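Local coordinates for protein pectinesterase A (Erwinia chrysanthemi, PDB 2NTP) that hydrolyses the methyl esters of galacturonosyl residues in pectin, releasing methanol, and probably carries out the first step in the maceration and soft-rotting of plant tissue, at residues Leu48-Arg52 with Asn53-Leu57; Arg318-Asp322 with Ala323-Glu327. One frame throughout, in Å; residues are numbered along the deposited sequence.

Contact 1: Leu48-Arg52 with Asn53-Leu57; sequences LTITR and NNLHL
I50 and L55 meet on the inner side of a tight bend, their side chains crossing at about a right angle. The touching branch of L55 is CD2, which lies 3.7 Å from I50 CD1 and 3.8 Å from I50 CG2, so that one methyl sits against both branches of the isoleucine. L55 holds CG anti to the backbone N (chi1 174°), while I50 has CG2 in that position and CG1 beside its N. I25 of helix 21-26 packs on both residues.

At the bend, water 1 donates to R52 O (2.7 Å) and accepts from L55 N (3.1 Å), closing the gap between backbone groups that do not bond directly. The extended R52 side chain runs back past the following peptide, with NH1 2.9 Å from N53 O; NH1 bonds to T33 O, and NE to P29 O. From the start of the next strand, H56 NE2 gives a nearly straight bond back to N54 OD1 in the turn (2.7 Å, 171°), with the acceptor in the imidazole plane.

Strand 48-50 pairs with strand 91-93, and strand 55-59 lies in a different parallel sheet: such a corner between sheets is characteristic of the right-handed parallel beta-helix of pectinesterases.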
loop_
_atom_site.group_PDB
_atom_site.type_symbol
_atom_site.label_atom_id
_atom_site.label_comp_id
_atom_site.label_asym_id
_atom_site.label_seq_id
_atom_site.Cartn_x
_atom_site.Cartn_y
_atom_site.Cartn_z
ATOM N N LEU A 48 5.946 -4.678 -13.521
ATOM C CA LEU A 48 7.241 -4.005 -13.552
ATOM C C LEU A 48 8.031 -4.207 -12.270
ATOM O O LEU A 48 7.466 -4.198 -11.175
ATOM C CB LEU A 48 7.055 -2.503 -13.802
ATOM C CG LEU A 48 6.199 -2.075 -14.998
ATOM C CD1 LEU A 48 5.855 -0.592 -14.903
ATOM C CD2 LEU A 48 6.887 -2.397 -16.319
ATOM N N THR A 49 9.342 -4.385 -12.418
ATOM C CA THR A 49 10.258 -4.394 -11.283
ATOM C C THR A 49 11.323 -3.344 -11.552
ATOM O O THR A 49 12.038 -3.410 -12.555
ATOM C CB THR A 49 10.895 -5.780 -11.049
ATOM O OG1 THR A 49 9.859 -6.735 -10.800
ATOM C CG2 THR A 49 11.849 -5.748 -9.852
ATOM N N ILE A 50 11.398 -2.363 -10.661
ATOM C CA ILE A 50 12.303 -1.228 -10.822
ATOM C C ILE A 50 13.577 -1.462 -10.026
ATOM O O ILE A 50 13.541 -1.535 -8.800
ATOM C CB ILE A 50 11.634 0.100 -10.359
ATOM C CG1 ILE A 50 10.311 0.357 -11.102
ATOM C CG2 ILE A 50 12.616 1.271 -10.460
ATOM C CD1 ILE A 50 10.357 0.185 -12.603
ATOM N N THR A 51 14.703 -1.575 -10.728
ATOM C CA THR A 51 15.988 -1.839 -10.083
ATOM C C THR A 51 16.997 -0.734 -10.361
ATOM O O THR A 51 18.107 -0.757 -9.825
ATOM C CB THR A 51 16.593 -3.191 -10.529
ATOM O OG1 THR A 51 16.744 -3.198 -11.954
ATOM C CG2 THR A 51 15.696 -4.351 -10.094
ATOM N N ARG A 52 16.614 0.216 -11.205
ATOM C CA ARG A 52 17.470 1.348 -11.523
ATOM C C ARG A 52 17.155 2.531 -10.618
ATOM O O ARG A 52 16.004 2.964 -10.511
ATOM C CB ARG A 52 17.317 1.762 -12.982
ATOM C CG ARG A 52 18.427 2.695 -13.454
ATOM C CD ARG A 52 18.046 3.369 -14.745
ATOM N NE ARG A 52 19.107 4.234 -15.255
ATOM C CZ ARG A 52 19.324 5.484 -14.850
ATOM N NH1 ARG A 52 18.569 6.033 -13.903
ATOM N NH2 ARG A 52 20.307 6.191 -15.392
ATOM N N ASN A 53 18.201 3.047 -9.978
ATOM C CA ASN A 53 18.096 4.236 -9.138
ATOM C C ASN A 53 17.751 5.476 -9.954
ATOM O O ASN A 53 18.140 5.585 -11.120
ATOM C CB ASN A 53 19.409 4.474 -8.386
ATOM C CG ASN A 53 19.710 3.394 -7.353
ATOM O OD1 ASN A 53 18.807 2.755 -6.806
ATOM N ND2 ASN A 53 20.992 3.198 -7.069
ATOM N N ASN A 54 17.023 6.408 -9.331
ATOM C CA ASN A 54 16.733 7.715 -9.931
ATOM C C ASN A 54 15.865 7.618 -11.193
ATOM O O ASN A 54 16.041 8.380 -12.150
ATOM C CB ASN A 54 18.054 8.456 -10.216
ATOM C CG ASN A 54 17.947 9.967 -10.052
ATOM O OD1 ASN A 54 16.873 10.525 -9.814
ATOM N ND2 ASN A 54 19.085 10.640 -10.186
ATOM N N LEU A 55 14.940 6.656 -11.190
ATOM C CA LEU A 55 13.973 6.494 -12.276
ATOM C C LEU A 55 12.660 7.154 -11.892
ATOM O O LEU A 55 12.234 7.059 -10.734
ATOM C CB LEU A 55 13.742 5.015 -12.600
ATOM C CG LEU A 55 12.643 4.736 -13.637
ATOM C CD1 LEU A 55 13.089 5.147 -15.043
ATOM C CD2 LEU A 55 12.210 3.289 -13.600
ATOM N N HIS A 56 12.035 7.815 -12.865
ATOM C CA HIS A 56 10.838 8.632 -12.631
ATOM C C HIS A 56 9.804 8.445 -13.735
ATOM O O HIS A 56 10.109 8.592 -14.923
ATOM C CB HIS A 56 11.228 10.104 -12.484
ATOM C CG HIS A 56 12.358 10.320 -11.529
ATOM N ND1 HIS A 56 12.167 10.468 -10.172
ATOM C CD2 HIS A 56 13.697 10.352 -11.726
ATOM C CE1 HIS A 56 13.336 10.611 -9.579
ATOM N NE2 HIS A 56 14.282 10.529 -10.497
ATOM N N LEU A 57 8.587 8.096 -13.326
ATOM C CA LEU A 57 7.470 7.912 -14.248
ATOM C C LEU A 57 6.476 9.042 -14.057
ATOM O O LEU A 57 6.157 9.398 -12.926
ATOM C CB LEU A 57 6.779 6.561 -14.014
ATOM C CG LEU A 57 7.637 5.287 -14.009
ATOM C CD1 LEU A 57 6.783 4.056 -13.727
ATOM C CD2 LEU A 57 8.387 5.120 -15.341
HETATM O O HOH W 1 14.379 4.553 -8.977
#

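Contact 2: Arg318-Asp322 with Ala323-Glu327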
loop_
_atom_site.group_PDB
_atom_site.type_symbol
_atom_site.label_atom_id
_atom_site.label_comp_id
_atom_site.label_asym_id
_atom_site.label_seq_id
_atom_site.Cartn_x
_atom_site.Cartn_y
_atom_site.Cartn_z
ATOM N N ARG A 318 -6.259 5.731 21.650
ATOM C CA ARG A 318 -5.307 6.646 22.270
ATOM C C ARG A 318 -5.042 7.875 21.414
ATOM O O ARG A 318 -4.988 7.796 20.182
ATOM C CB ARG A 318 -3.993 5.936 22.607
ATOM C CG ARG A 318 -4.135 4.816 23.633
ATOM C CD ARG A 318 -3.775 3.462 23.035
ATOM N NE ARG A 318 -2.337 3.247 23.063
ATOM C CZ ARG A 318 -1.672 2.335 22.359
ATOM N NH1 ARG A 318 -2.299 1.514 21.522
ATOM N NH2 ARG A 318 -0.357 2.255 22.492
ATOM N N GLN A 319 -4.877 9.005 22.093
ATOM C CA GLN A 319 -4.709 10.291 21.443
ATOM C C GLN A 319 -3.345 10.877 21.758
ATOM O O GLN A 319 -2.852 10.764 22.883
ATOM C CB GLN A 319 -5.800 11.261 21.903
ATOM C CG GLN A 319 -7.227 10.744 21.728
ATOM C CD GLN A 319 -7.649 10.633 20.272
ATOM O OE1 GLN A 319 -7.410 11.540 19.471
ATOM N NE2 GLN A 319 -8.283 9.516 19.922
ATOM N N LEU A 320 -2.739 11.506 20.758
ATOM C CA LEU A 320 -1.494 12.235 20.960
ATOM C C LEU A 320 -1.769 13.587 21.601
ATOM O O LEU A 320 -2.805 14.206 21.346
ATOM C CB LEU A 320 -0.769 12.456 19.626
ATOM C CG LEU A 320 -0.320 11.260 18.783
ATOM C CD1 LEU A 320 0.377 11.767 17.530
ATOM C CD2 LEU A 320 0.596 10.323 19.566
ATOM N N THR A 321 -0.832 14.040 22.431
ATOM C CA THR A 321 -0.827 15.423 22.903
ATOM C C THR A 321 -0.328 16.324 21.767
ATOM O O THR A 321 0.225 15.832 20.776
ATOM C CB THR A 321 0.098 15.604 24.126
ATOM O OG1 THR A 321 1.449 15.315 23.748
ATOM C CG2 THR A 321 -0.316 14.681 25.276
ATOM N N ASP A 322 -0.509 17.637 21.913
ATOM C CA ASP A 322 0.028 18.604 20.949
ATOM C C ASP A 322 1.540 18.430 20.761
ATOM O O ASP A 322 2.037 18.413 19.633
ATOM C CB ASP A 322 -0.273 20.041 21.389
ATOM C CG ASP A 322 -1.759 20.375 21.359
ATOM O OD1 ASP A 322 -2.526 19.725 20.608
ATOM O OD2 ASP A 322 -2.163 21.305 22.093
ATOM N N ALA A 323 2.259 18.293 21.875
ATOM C CA ALA A 323 3.706 18.076 21.861
ATOM C C ALA A 323 4.094 16.803 21.109
ATOM O O ALA A 323 5.051 16.806 20.331
ATOM C CB ALA A 323 4.255 18.045 23.285
ATOM N N GLN A 324 3.345 15.723 21.340
ATOM C CA GLN A 324 3.589 14.448 20.666
ATOM C C GLN A 324 3.293 14.535 19.169
ATOM O O GLN A 324 4.016 13.955 18.358
ATOM C CB GLN A 324 2.765 13.329 21.299
ATOM C CG GLN A 324 3.309 12.820 22.630
ATOM C CD GLN A 324 2.360 11.854 23.319
ATOM O OE1 GLN A 324 1.140 11.939 23.164
ATOM N NE2 GLN A 324 2.920 10.928 24.094
ATOM N N ALA A 325 2.236 15.269 18.817
ATOM C CA ALA A 325 1.856 15.485 17.415
ATOM C C ALA A 325 2.943 16.198 16.609
ATOM O O ALA A 325 3.093 15.949 15.413
ATOM C CB ALA A 325 0.550 16.249 17.329
ATOM N N ALA A 326 3.696 17.078 17.270
ATOM C CA ALA A 326 4.784 17.823 16.634
ATOM C C ALA A 326 5.943 16.927 16.192
ATOM O O ALA A 326 6.812 17.360 15.433
ATOM C CB ALA A 326 5.290 18.924 17.569
ATOM N N GLU A 327 5.948 15.683 16.669
ATOM C CA GLU A 327 6.981 14.715 16.298
ATOM C C GLU A 327 6.679 14.026 14.968
ATOM O O GLU A 327 7.501 13.253 14.468
ATOM C CB GLU A 327 7.167 13.665 17.396
ATOM C CG GLU A 327 7.562 14.223 18.764
ATOM C CD GLU A 327 8.899 14.952 18.763
ATOM O OE1 GLU A 327 9.810 14.563 18.002
ATOM O OE2 GLU A 327 9.041 15.918 19.542
HETATM O O HOH W 2 -0.678 10.590 24.492
#
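T321 and Q324 form a capping box at the start of helix 322-325, each side chain accepting from the other residue's backbone. T321 is the N-cap: Q324 N donates to T321 OG1 at 3.1 Å with an angle of 157°. With chi1 at 63°, OG1 stands between the backbone N and the carbonyl carbon of T321, from where it meets the first turn. The reciprocal bond runs from T321 N to Q324 OE1, 3.0 Å long and close to straight at 170°; the donor is tilted somewhat from the carbonyl plane of the amide.

Q324 OE1 has a further donor in water 2, which also donates to Q319 O and so ties the glutamine amide to the approaching chain. The extended Q324 side chain, with CG beside its own backbone N, brings the amide back over T321. Its CG lies 3.3 Å from T321 OG1, packing the aliphatic part against the cap.

Main-chain acceptors of the first turn are also used. T321 O takes A325 N at 2.9 Å, and D322 O takes A326 N at 3.2 Å with a more bent angle. The carboxylate of D322 turns elsewhere, its OD1 bonding to the Y304 hydroxyl of strand 300-304.

L320, just before the cap, supplies the apolar side. The L320 side chain touches F302 of strand 300-304 and V266 and L268 of strand 264-268, placing the helix start against the outside of the beta-helix, and the backbone of L320 pairs with E303. Within the turn itself, L320 CD1 reaches A325 CA at 4.0 Å, while CD2 lies at the same distance from Q324 OE1.

In the fold
Contacts 1 and 2 occupy separate parts of one beta-helix, with centres 36 Å apart and nearest atoms about 25 Å apart, so neither touches the other. Strands 55-59 and 300-304 tie them to a common framework: both belong to the ten-strand parallel sheet, where 55-59 is third in order and 300-304 is an outermost strand. Contact 1 includes part of the former, whereas contact 2 packs on the latter. Both lie away from the annotated catalytic and substrate-binding residues. The T51 side chain of contact 1 is nevertheless about 13 Å from a bound methyl galacturonate unit, while contact 2 sits on the surface, its centre about 25 Å from that of the chain.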